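Kcn28 (Kitasatospora, PDB 6J31) has the GT-B fold of two Rossmann-like domains and binds (2E,2'E)-3,3'-(1,2-phenylene)di(prop-2-enoic acid) in a pocket formed from both of them. Local coordinates at residues P129-P134 with G303-I308; P190-P195 with E310-G315; I208-G213 with R375-H380; V316-A321 with E332-L337. All blocks are in the same frame, centred on the assembly; numbering follows the deposited sequence.

Contacts 1, 2 and 3 join the two Rossmann-like domains, whereas contact 4 lies within the C-terminal one. Contact 2 is central: its centre is about 9 Å from those of contacts 1 and 3 and about 10 Å from that of contact 4, while the centres of contacts 3 and 4 are about 18 Å apart. Helix 305-314 serves contact 1 with its first turn and contact 2 with its last, then leads into strand 318-320 of contact 4. The first segments of contacts 1 to 3 precede all their second segments, and contact 4 falls between the second segments of contacts 2 and 3; loops after three successive strands of the N-terminal sheet meet helices of the C-terminal domain.

Contact 1 (P129-P134 with G303-I308); sequences PTWVMP and GGMGGI
M305 reaches across to T130 and W131 with its terminal methyl. CE lies 3.3 Å from T130 OG1 and 3.5 Å from W131 CD1, the latter approach coming at the edge of the indole, near its plane, and not over a face. The thioether gets there by folding: CG stands anti to the backbone N (chi1 -171°), after which the chain bends at both chi2 (55°) and chi3 (74°), which brings CE up to the hydroxyl and the ring edge together. Nearer the backbone, M305 CG passes 3.7 Å from P129 O. The 129-134 loop follows strand 124-128 of the N-terminal Rossmann-like domain, and M305 sits in the first turn of helix 305-314 in the C-terminal one, so the methionine spans the interdomain cleft of a GT-B fold. G304 occupies the N-cap position, its O receiving I308 N at 3.0 Å. The polar ends beside the methyl are satisfied from the C-terminal side too: T130 OG1 is hydrogen-bonded to D326 OD2, and W131 NE1 to N330 OD1, which probably helps fix the tilt of the indole that M305 meets. T130 also touches the bound (2E,2'E)-3,3'-(1,2-phenylene)di(prop-2-enoic acid), as one of the residues lining its pocket.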
loop_
_atom_site.group_PDB
_atom_site.type_symbol
_atom_site.label_atom_id
_atom_site.label_comp_id
_atom_site.label_asym_id
_atom_site.label_seq_id
_atom_site.Cartn_x
_atom_site.Cartn_y
_atom_site.Cartn_z
ATOM N N PRO A 129 -5.339 1.854 1.627
ATOM C CA PRO A 129 -4.413 1.545 0.527
ATOM C C PRO A 129 -4.178 0.064 0.295
ATOM O O PRO A 129 -3.559 -0.296 -0.717
ATOM C CB PRO A 129 -3.118 2.231 0.977
ATOM C CG PRO A 129 -3.171 2.131 2.467
ATOM C CD PRO A 129 -4.629 2.325 2.829
ATOM N N THR A 130 -4.653 -0.806 1.177
ATOM C CA THR A 130 -4.499 -2.243 1.008
ATOM C C THR A 130 -5.790 -2.903 1.481
ATOM O O THR A 130 -6.772 -2.229 1.805
ATOM C CB THR A 130 -3.256 -2.760 1.748
ATOM O OG1 THR A 130 -3.024 -4.127 1.389
ATOM C CG2 THR A 130 -3.444 -2.665 3.254
ATOM N N TRP A 131 -5.797 -4.230 1.517
ATOM C CA TRP A 131 -7.011 -4.934 1.897
ATOM C C TRP A 131 -7.367 -4.665 3.356
ATOM O O TRP A 131 -6.511 -4.339 4.182
ATOM C CB TRP A 131 -6.872 -6.436 1.649
ATOM C CG TRP A 131 -5.599 -7.086 2.125
ATOM C CD1 TRP A 131 -4.464 -7.291 1.393
ATOM C CD2 TRP A 131 -5.343 -7.654 3.421
ATOM N NE1 TRP A 131 -3.517 -7.936 2.150
ATOM C CE2 TRP A 131 -4.030 -8.171 3.398
ATOM C CE3 TRP A 131 -6.093 -7.768 4.598
ATOM C CZ2 TRP A 131 -3.451 -8.791 4.506
ATOM C CZ3 TRP A 131 -5.515 -8.387 5.699
ATOM C CH2 TRP A 131 -4.207 -8.888 5.642
ATOM N N VAL A 132 -8.655 -4.773 3.657
ATOM C CA VAL A 132 -9.170 -4.475 4.976
ATOM C C VAL A 132 -9.366 -5.774 5.749
ATOM O O VAL A 132 -9.309 -6.870 5.197
ATOM C CB VAL A 132 -10.489 -3.668 4.903
ATOM C CG1 VAL A 132 -10.262 -2.339 4.195
ATOM C CG2 VAL A 132 -11.570 -4.486 4.202
ATOM N N MET A 133 -9.606 -5.652 7.053
ATOM C CA MET A 133 -9.806 -6.809 7.919
ATOM C C MET A 133 -11.280 -6.891 8.272
ATOM O O MET A 133 -11.755 -6.126 9.126
ATOM C CB MET A 133 -8.964 -6.698 9.188
ATOM C CG MET A 133 -8.746 -5.273 9.645
ATOM S SD MET A 133 -6.995 -4.870 9.648
ATOM C CE MET A 133 -6.333 -6.491 9.350
ATOM N N PRO A 134 -12.045 -7.790 7.661
ATOM C CA PRO A 134 -13.479 -7.837 7.951
ATOM C C PRO A 134 -13.745 -8.306 9.370
ATOM O O PRO A 134 -12.892 -8.889 10.043
ATOM C CB PRO A 134 -14.015 -8.843 6.926
ATOM C CG PRO A 134 -12.844 -9.718 6.615
ATOM C CD PRO A 134 -11.631 -8.833 6.706
ATOM N N GLY A 303 6.032 -8.491 -2.555
ATOM C CA GLY A 303 4.606 -8.695 -2.425
ATOM C C GLY A 303 3.843 -7.576 -1.754
ATOM O O GLY A 303 2.721 -7.805 -1.287
ATOM N N GLY A 304 4.413 -6.378 -1.675
ATOM C CA GLY A 304 3.635 -5.237 -1.239
ATOM C C GLY A 304 2.527 -4.923 -2.225
ATOM O O GLY A 304 2.606 -5.251 -3.409
ATOM N N MET A 305 1.464 -4.298 -1.713
ATOM C CA MET A 305 0.278 -4.056 -2.531
ATOM C C MET A 305 0.602 -3.168 -3.728
ATOM O O MET A 305 0.010 -3.321 -4.802
ATOM C CB MET A 305 -0.831 -3.440 -1.678
ATOM C CG MET A 305 -2.177 -3.340 -2.373
ATOM S SD MET A 305 -2.784 -4.914 -3.025
ATOM C CE MET A 305 -3.275 -5.752 -1.519
ATOM N N GLY A 306 1.519 -2.214 -3.551
ATOM C CA GLY A 306 1.884 -1.339 -4.654
ATOM C C GLY A 306 2.558 -2.086 -5.788
ATOM O O GLY A 306 2.202 -1.921 -6.957
ATOM N N GLY A 307 3.543 -2.923 -5.455
ATOM C CA GLY A 307 4.222 -3.692 -6.485
ATOM C C GLY A 307 3.309 -4.694 -7.168
ATOM O O GLY A 307 3.361 -4.862 -8.390
ATOM N N ILE A 308 2.459 -5.373 -6.392
ATOM C CA ILE A 308 1.590 -6.399 -6.960
ATOM C C ILE A 308 0.601 -5.785 -7.942
ATOM O O ILE A 308 0.377 -6.316 -9.037
ATOM C CB ILE A 308 0.873 -7.168 -5.839
ATOM C CG1 ILE A 308 1.801 -8.243 -5.281
ATOM C CG2 ILE A 308 -0.430 -7.775 -6.347
ATOM C CD1 ILE A 308 1.249 -8.937 -4.084
#

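Contact 2 (P190-P195 with E310-G315); sequences PRFLQP and EGLFSG
L312 carries the helical side of this contact, meeting F192 and L193 from the final turns of helix 305-314. The segment starts at E310, whose carbonyl O accepts S314 N at 3.1 Å, and passes through G311 before the chain presents L312. There, with CG anti to the carbonyl carbon (chi1 -75°), the leucine extends CD1 straight at the 190-195 loop. CD1 comes to the edge of the F192 ring, in its plane, 3.5 Å from CE1. The same methyl meets L193 CD1 tip to tip at 3.8 Å. One face of the phenyl ring is covered by P190 CG, 3.5 Å above the plane and offset toward the rim. In this GT-B architecture the 190-195 loop, with a 3-10 turn at 191-193, comes from the N-terminal domain after strand 185-187, so L312 packs across the domain interface; L377 of helix 364-378 adds to the apolar surroundings of F192. After L312, F313 packs its ring on L212 of another loop. S314 OG makes a weak bond to E310 O. G315, with positive phi (61°), takes part in a Schellman motif: its N donates to L312 O at 3.1 Å, and V316 N probably bonds to G311 O.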
loop_
_atom_site.group_PDB
_atom_site.type_symbol
_atom_site.label_atom_id
_atom_site.label_comp_id
_atom_site.label_asym_id
_atom_site.label_seq_id
_atom_site.Cartn_x
_atom_site.Cartn_y
_atom_site.Cartn_z
ATOM N N PRO A 190 -8.563 -4.320 -5.855
ATOM C CA PRO A 190 -9.650 -5.128 -6.422
ATOM C C PRO A 190 -10.083 -6.208 -5.443
ATOM O O PRO A 190 -9.337 -6.600 -4.544
ATOM C CB PRO A 190 -9.026 -5.740 -7.679
ATOM C CG PRO A 190 -7.556 -5.733 -7.412
ATOM C CD PRO A 190 -7.290 -4.522 -6.567
ATOM N N ARG A 191 -11.309 -6.702 -5.634
ATOM C CA ARG A 191 -11.830 -7.709 -4.715
ATOM C C ARG A 191 -10.990 -8.982 -4.744
ATOM O O ARG A 191 -10.886 -9.675 -3.727
ATOM C CB ARG A 191 -13.307 -8.010 -5.016
ATOM C CG ARG A 191 -13.558 -9.013 -6.143
ATOM C CD ARG A 191 -15.046 -9.373 -6.346
ATOM N NE ARG A 191 -15.940 -8.215 -6.358
ATOM C CZ ARG A 191 -16.644 -7.796 -5.312
ATOM N NH1 ARG A 191 -16.568 -8.438 -4.150
ATOM N NH2 ARG A 191 -17.423 -6.729 -5.425
ATOM N N PHE A 192 -10.360 -9.297 -5.880
ATOM C CA PHE A 192 -9.558 -10.515 -5.938
ATOM C C PHE A 192 -8.228 -10.393 -5.198
ATOM O O PHE A 192 -7.508 -11.394 -5.101
ATOM C CB PHE A 192 -9.326 -10.957 -7.392
ATOM C CG PHE A 192 -8.563 -9.973 -8.243
ATOM C CD1 PHE A 192 -7.189 -9.832 -8.112
ATOM C CD2 PHE A 192 -9.213 -9.229 -9.211
ATOM C CE1 PHE A 192 -6.488 -8.939 -8.904
ATOM C CE2 PHE A 192 -8.517 -8.335 -10.009
ATOM C CZ PHE A 192 -7.153 -8.189 -9.855
ATOM N N LEU A 193 -7.875 -9.205 -4.696
ATOM C CA LEU A 193 -6.717 -9.028 -3.826
ATOM C C LEU A 193 -7.108 -8.839 -2.365
ATOM O O LEU A 193 -6.238 -8.561 -1.533
ATOM C CB LEU A 193 -5.870 -7.836 -4.288
ATOM C CG LEU A 193 -5.114 -8.000 -5.607
ATOM C CD1 LEU A 193 -4.184 -6.816 -5.878
ATOM C CD2 LEU A 193 -4.344 -9.320 -5.620
ATOM N N GLN A 194 -8.389 -9.019 -2.033
ATOM C CA GLN A 194 -8.869 -8.893 -0.665
ATOM C C GLN A 194 -9.076 -10.277 -0.082
ATOM O O GLN A 194 -9.947 -11.016 -0.565
ATOM C CB GLN A 194 -10.175 -8.104 -0.618
ATOM C CG GLN A 194 -10.929 -8.212 0.712
ATOM C CD GLN A 194 -10.291 -7.385 1.820
ATOM O OE1 GLN A 194 -10.086 -6.182 1.670
ATOM N NE2 GLN A 194 -9.989 -8.025 2.938
ATOM N N PRO A 195 -8.316 -10.679 0.930
ATOM C CA PRO A 195 -8.571 -11.977 1.561
ATOM C C PRO A 195 -9.940 -11.977 2.226
ATOM O O PRO A 195 -10.370 -10.973 2.799
ATOM C CB PRO A 195 -7.438 -12.110 2.588
ATOM C CG PRO A 195 -6.407 -11.103 2.181
ATOM C CD PRO A 195 -7.140 -10.000 1.491
ATOM N N GLU A 310 1.062 -3.034 -9.552
ATOM C CA GLU A 310 1.838 -2.617 -10.715
ATOM C C GLU A 310 2.156 -3.803 -11.622
ATOM O O GLU A 310 2.158 -3.667 -12.853
ATOM C CB GLU A 310 3.114 -1.911 -10.272
ATOM C CG GLU A 310 2.935 -0.417 -10.065
ATOM C CD GLU A 310 4.142 0.227 -9.420
ATOM O OE1 GLU A 310 5.025 -0.514 -8.940
ATOM O OE2 GLU A 310 4.213 1.473 -9.408
ATOM N N GLY A 311 2.433 -4.970 -11.033
ATOM C CA GLY A 311 2.634 -6.163 -11.841
ATOM C C GLY A 311 1.385 -6.556 -12.607
ATOM O O GLY A 311 1.449 -6.879 -13.796
ATOM N N LEU A 312 0.234 -6.529 -11.931
ATOM C CA LEU A 312 -1.035 -6.844 -12.578
ATOM C C LEU A 312 -1.339 -5.867 -13.704
ATOM O O LEU A 312 -1.750 -6.273 -14.797
ATOM C CB LEU A 312 -2.159 -6.814 -11.544
ATOM C CG LEU A 312 -2.237 -7.987 -10.574
ATOM C CD1 LEU A 312 -3.275 -7.716 -9.504
ATOM C CD2 LEU A 312 -2.583 -9.240 -11.340
ATOM N N PHE A 313 -1.130 -4.572 -13.460
ATOM C CA PHE A 313 -1.424 -3.568 -14.477
ATOM C C PHE A 313 -0.580 -3.788 -15.727
ATOM O O PHE A 313 -1.068 -3.620 -16.850
ATOM C CB PHE A 313 -1.195 -2.169 -13.904
ATOM C CG PHE A 313 -1.482 -1.061 -14.875
ATOM C CD1 PHE A 313 -2.785 -0.679 -15.150
ATOM C CD2 PHE A 313 -0.443 -0.397 -15.512
ATOM C CE1 PHE A 313 -3.047 0.344 -16.050
ATOM C CE2 PHE A 313 -0.697 0.625 -16.409
ATOM C CZ PHE A 313 -2.000 0.997 -16.678
ATOM N N SER A 314 0.677 -4.181 -15.551
ATOM C CA SER A 314 1.587 -4.419 -16.661
ATOM C C SER A 314 1.484 -5.829 -17.226
ATOM O O SER A 314 2.158 -6.131 -18.214
ATOM C CB SER A 314 3.026 -4.150 -16.220
ATOM O OG SER A 314 3.193 -2.792 -15.853
ATOM N N GLY A 315 0.672 -6.697 -16.626
ATOM C CA GLY A 315 0.562 -8.069 -17.084
ATOM C C GLY A 315 1.870 -8.828 -17.006
ATOM O O GLY A 315 2.250 -9.517 -17.956
#

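Contact 3 (I208-G213 with R375-H380); sequences IGPCLG and RELRAH
H380 presses its CB against the backbone of I208, and from there its side chain can be followed outward. CB lies 3.2 Å from I208 O and 3.9 Å from G209 N, a close methylene-to-peptide contact. CG is set anti to the carbonyl carbon (chi1 -82°), which swings the imidazole back toward the last turn of the helix that precedes it. At ND1 the ring donates to E376 O at 3.2 Å, a bent bond (137° at the hydrogen) whose donor is tilted from the carbonyl plane. At the far side CE1 packs on P190 CB, and NE2, at the tip, comes close to the backbone N of R191. G209 allows this closeness: its positive phi (77°) is a conformation suited to glycine, and with no side chain on that face the peptide can lie against H380 CB. The two segments connect strand 205-207, at the outer edge of the N-terminal sheet, to the end of helix 364-378. As in other GT-B proteins, the C-terminal end of the chain crosses back to the N-terminal domain: helix 382-391 lies alongside, with R385 and A386 touching I208. A second point of contact lies one turn earlier in the helix: L377 CD2 meets P210 CD at 3.3 Å, tighter than usual for two carbons, crossing the pyrrolidine ring at its CD-CG side. L377 also packs against L312 and P190.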
loop_
_atom_site.group_PDB
_atom_site.type_symbol
_atom_site.label_atom_id
_atom_site.label_comp_id
_atom_site.label_asym_id
_atom_site.label_seq_id
_atom_site.Cartn_x
_atom_site.Cartn_y
_atom_site.Cartn_z
ATOM N N ILE A 208 -12.558 -0.435 -4.820
ATOM C CA ILE A 208 -12.413 0.557 -5.878
ATOM C C ILE A 208 -11.378 0.095 -6.894
ATOM O O ILE A 208 -11.469 0.416 -8.085
ATOM C CB ILE A 208 -12.043 1.929 -5.278
ATOM C CG1 ILE A 208 -13.216 2.475 -4.467
ATOM C CG2 ILE A 208 -11.640 2.927 -6.356
ATOM C CD1 ILE A 208 -14.387 2.920 -5.318
ATOM N N GLY A 209 -10.402 -0.681 -6.441
ATOM C CA GLY A 209 -9.224 -0.925 -7.231
ATOM C C GLY A 209 -8.320 0.288 -7.166
ATOM O O GLY A 209 -8.612 1.267 -6.472
ATOM N N PRO A 210 -7.205 0.252 -7.889
ATOM C CA PRO A 210 -6.270 1.377 -7.860
ATOM C C PRO A 210 -6.868 2.623 -8.484
ATOM O O PRO A 210 -7.703 2.560 -9.390
ATOM C CB PRO A 210 -5.079 0.871 -8.678
ATOM C CG PRO A 210 -5.678 -0.136 -9.596
ATOM C CD PRO A 210 -6.753 -0.812 -8.795
ATOM N N CYS A 211 -6.434 3.769 -7.978
ATOM C CA CYS A 211 -6.850 5.055 -8.518
ATOM C C CYS A 211 -5.715 5.560 -9.401
ATOM O O CYS A 211 -4.690 6.036 -8.911
ATOM C CB CYS A 211 -7.205 6.017 -7.391
ATOM S SG CYS A 211 -8.735 5.529 -6.543
ATOM N N LEU A 212 -5.902 5.434 -10.708
ATOM C CA LEU A 212 -4.906 5.777 -11.707
ATOM C C LEU A 212 -5.298 7.079 -12.393
ATOM O O LEU A 212 -6.462 7.481 -12.388
ATOM C CB LEU A 212 -4.771 4.663 -12.749
ATOM C CG LEU A 212 -4.617 3.227 -12.238
ATOM C CD1 LEU A 212 -4.634 2.258 -13.409
ATOM C CD2 LEU A 212 -3.355 3.058 -11.412
ATOM N N GLY A 213 -4.306 7.745 -12.971
ATOM C CA GLY A 213 -4.558 8.980 -13.684
ATOM C C GLY A 213 -3.436 9.310 -14.642
ATOM O O GLY A 213 -2.714 10.296 -14.459
ATOM N N ARG A 375 -8.454 -7.111 -17.180
ATOM C CA ARG A 375 -9.813 -6.646 -17.428
ATOM C C ARG A 375 -10.598 -6.576 -16.131
ATOM O O ARG A 375 -11.355 -5.625 -15.907
ATOM C CB ARG A 375 -10.558 -7.512 -18.435
ATOM C CG ARG A 375 -11.761 -6.701 -19.011
ATOM C CD ARG A 375 -12.589 -7.496 -20.013
ATOM N NE ARG A 375 -12.826 -8.849 -19.409
ATOM C CZ ARG A 375 -12.324 -9.993 -19.932
ATOM N NH1 ARG A 375 -11.540 -9.922 -20.980
ATOM N NH2 ARG A 375 -12.487 -11.154 -19.319
ATOM N N GLU A 376 -10.434 -7.578 -15.267
ATOM C CA GLU A 376 -11.098 -7.547 -13.972
ATOM C C GLU A 376 -10.641 -6.353 -13.151
ATOM O O GLU A 376 -11.440 -5.762 -12.417
ATOM C CB GLU A 376 -10.828 -8.833 -13.195
ATOM C CG GLU A 376 -11.719 -9.990 -13.570
ATOM C CD GLU A 376 -11.427 -11.213 -12.735
ATOM O OE1 GLU A 376 -11.617 -11.143 -11.502
ATOM O OE2 GLU A 376 -11.007 -12.237 -13.307
ATOM N N LEU A 377 -9.366 -5.983 -13.274
ATOM C CA LEU A 377 -8.809 -4.932 -12.434
ATOM C C LEU A 377 -9.509 -3.599 -12.687
ATOM O O LEU A 377 -9.963 -2.938 -11.746
ATOM C CB LEU A 377 -7.303 -4.828 -12.676
ATOM C CG LEU A 377 -6.406 -4.574 -11.458
ATOM C CD1 LEU A 377 -5.036 -4.024 -11.829
ATOM C CD2 LEU A 377 -7.076 -3.692 -10.465
ATOM N N ARG A 378 -9.616 -3.187 -13.955
ATOM C CA ARG A 378 -10.191 -1.876 -14.242
ATOM C C ARG A 378 -11.678 -1.815 -13.910
ATOM O O ARG A 378 -12.201 -0.725 -13.647
ATOM C CB ARG A 378 -9.971 -1.484 -15.710
ATOM C CG ARG A 378 -11.124 -1.820 -16.669
ATOM C CD ARG A 378 -10.936 -3.131 -17.406
ATOM N NE ARG A 378 -9.795 -3.112 -18.316
ATOM C CZ ARG A 378 -9.882 -3.253 -19.636
ATOM N NH1 ARG A 378 -11.065 -3.392 -20.224
ATOM N NH2 ARG A 378 -8.779 -3.231 -20.374
ATOM N N ALA A 379 -12.364 -2.960 -13.899
ATOM C CA ALA A 379 -13.813 -3.019 -13.750
ATOM C C ALA A 379 -14.302 -2.623 -12.363
ATOM O O ALA A 379 -15.519 -2.581 -12.151
ATOM C CB ALA A 379 -14.309 -4.425 -14.081
ATOM N N HIS A 380 -13.407 -2.340 -11.418
ATOM C CA HIS A 380 -13.821 -1.970 -10.071
ATOM C C HIS A 380 -14.206 -0.500 -9.942
ATOM O O HIS A 380 -14.734 -0.107 -8.895
ATOM C CB HIS A 380 -12.717 -2.323 -9.076
ATOM C CG HIS A 380 -12.733 -3.762 -8.661
ATOM N ND1 HIS A 380 -12.134 -4.755 -9.406
ATOM C CD2 HIS A 380 -13.287 -4.377 -7.591
ATOM C CE1 HIS A 380 -12.314 -5.919 -8.810
ATOM N NE2 HIS A 380 -13.012 -5.717 -7.707
#

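Contact 4 (V316-A321 with E332-L337); sequences VPMVVA and ESVVGL
Strand 318-320 and helix 327-336 lie with M318 and V334 as the closest CA pair, 8.1 Å apart, and no hydrogen bond joins them. The strand is held by its sheet neighbours instead, V319 bonding to F299 and T301 on one edge, M318 and V320 to R341 on the other. The helix keeps its own backbone bonds almost to the end of the segment, L337 N reaching S333 O at 2.9 Å. Alternation along the strand sends the CB atoms of M318 and V320 toward the helix. V334 answers both with its two methyls: CG2 lies 3.7 Å from V320 CG2, the two side chains crossing obliquely, while CG1 lies 4.3 Å from M318 CE, a looser touch. These elements belong to a beta-alpha-beta unit of the C-terminal Rossmann-like domain, in which helix 327-336 crosses over from strand 318-320 to strand 340-342 and packs on the sheet. With V320 CG1 anti to the backbone N (chi1 -174°), CG2 is left as the branch that meets the helix. V334 also packs on A340 and on I308 of helix 305-314; I308 O lies beside M318 CE. A salt bridge from E332 OE2 to R342 NH1 links the helix to strand 340-342.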
loop_
_atom_site.group_PDB
_atom_site.type_symbol
_atom_site.label_atom_id
_atom_site.label_comp_id
_atom_site.label_asym_id
_atom_site.label_seq_id
_atom_site.Cartn_x
_atom_site.Cartn_y
_atom_site.Cartn_z
ATOM N N VAL A 316 2.570 -8.704 -15.883
ATOM C CA VAL A 316 3.873 -9.319 -15.675
ATOM C C VAL A 316 3.743 -10.340 -14.549
ATOM O O VAL A 316 3.336 -9.983 -13.439
ATOM C CB VAL A 316 4.948 -8.270 -15.339
ATOM C CG1 VAL A 316 6.289 -8.932 -15.069
ATOM C CG2 VAL A 316 5.054 -7.243 -16.452
ATOM N N PRO A 317 4.073 -11.611 -14.777
ATOM C CA PRO A 317 4.017 -12.591 -13.688
ATOM C C PRO A 317 5.051 -12.282 -12.619
ATOM O O PRO A 317 6.074 -11.644 -12.877
ATOM C CB PRO A 317 4.313 -13.922 -14.387
ATOM C CG PRO A 317 5.068 -13.549 -15.603
ATOM C CD PRO A 317 4.555 -12.205 -16.035
ATOM N N MET A 318 4.769 -12.737 -11.400
ATOM C CA MET A 318 5.545 -12.308 -10.248
ATOM C C MET A 318 6.087 -13.492 -9.457
ATOM O O MET A 318 5.412 -14.511 -9.293
ATOM C CB MET A 318 4.702 -11.404 -9.337
ATOM C CG MET A 318 4.394 -10.052 -9.978
ATOM S SD MET A 318 3.187 -9.048 -9.097
ATOM C CE MET A 318 1.659 -9.678 -9.798
ATOM N N VAL A 319 7.320 -13.344 -8.986
ATOM C CA VAL A 319 7.890 -14.200 -7.954
ATOM C C VAL A 319 7.875 -13.395 -6.663
ATOM O O VAL A 319 8.498 -12.330 -6.582
ATOM C CB VAL A 319 9.314 -14.657 -8.315
ATOM C CG1 VAL A 319 9.926 -15.432 -7.162
ATOM C CG2 VAL A 319 9.298 -15.501 -9.581
ATOM N N VAL A 320 7.139 -13.876 -5.666
ATOM C CA VAL A 320 6.842 -13.106 -4.466
ATOM C C VAL A 320 7.645 -13.666 -3.301
ATOM O O VAL A 320 7.686 -14.885 -3.097
ATOM C CB VAL A 320 5.336 -13.122 -4.153
ATOM C CG1 VAL A 320 5.031 -12.201 -2.990
ATOM C CG2 VAL A 320 4.539 -12.726 -5.379
ATOM N N ALA A 321 8.277 -12.773 -2.535
ATOM C CA ALA A 321 9.068 -13.127 -1.357
ATOM C C ALA A 321 8.515 -12.346 -0.172
ATOM O O ALA A 321 9.081 -11.317 0.226
ATOM C CB ALA A 321 10.554 -12.835 -1.565
ATOM N N GLU A 332 -0.207 -15.077 -1.045
ATOM C CA GLU A 332 -1.197 -16.134 -1.214
ATOM C C GLU A 332 -2.192 -15.788 -2.314
ATOM O O GLU A 332 -2.539 -16.642 -3.138
ATOM C CB GLU A 332 -1.932 -16.373 0.106
ATOM C CG GLU A 332 -1.153 -17.168 1.135
ATOM C CD GLU A 332 -0.461 -18.370 0.528
ATOM O OE1 GLU A 332 -1.143 -19.156 -0.166
ATOM O OE2 GLU A 332 0.758 -18.535 0.748
ATOM N N SER A 333 -2.628 -14.527 -2.365
ATOM C CA SER A 333 -3.628 -14.118 -3.348
ATOM C C SER A 333 -3.122 -14.307 -4.771
ATOM O O SER A 333 -3.796 -14.935 -5.596
ATOM C CB SER A 333 -4.036 -12.665 -3.104
ATOM O OG SER A 333 -4.542 -12.510 -1.788
ATOM N N VAL A 334 -1.943 -13.761 -5.087
ATOM C CA VAL A 334 -1.439 -13.850 -6.454
ATOM C C VAL A 334 -1.093 -15.288 -6.824
ATOM O O VAL A 334 -1.247 -15.690 -7.984
ATOM C CB VAL A 334 -0.238 -12.909 -6.657
ATOM C CG1 VAL A 334 -0.706 -11.467 -6.681
ATOM C CG2 VAL A 334 0.816 -13.124 -5.567
ATOM N N VAL A 335 -0.620 -16.083 -5.864
ATOM C CA VAL A 335 -0.407 -17.502 -6.130
ATOM C C VAL A 335 -1.741 -18.197 -6.373
ATOM O O VAL A 335 -1.878 -19.006 -7.301
ATOM C CB VAL A 335 0.375 -18.149 -4.972
ATOM C CG1 VAL A 335 0.233 -19.667 -5.005
ATOM C CG2 VAL A 335 1.831 -17.737 -5.031
ATOM N N GLY A 336 -2.748 -17.878 -5.555
ATOM C CA GLY A 336 -4.071 -18.446 -5.749
ATOM C C GLY A 336 -4.691 -18.074 -7.080
ATOM O O GLY A 336 -5.546 -18.801 -7.593
ATOM N N LEU A 337 -4.297 -16.926 -7.640
ATOM C CA LEU A 337 -4.748 -16.511 -8.960
ATOM C C LEU A 337 -4.006 -17.229 -10.081
ATOM O O LEU A 337 -4.389 -17.085 -11.247
ATOM C CB LEU A 337 -4.579 -14.995 -9.120
ATOM C CG LEU A 337 -5.392 -14.107 -8.172
ATOM C CD1 LEU A 337 -4.963 -12.661 -8.288
ATOM C CD2 LEU A 337 -6.893 -14.245 -8.418
#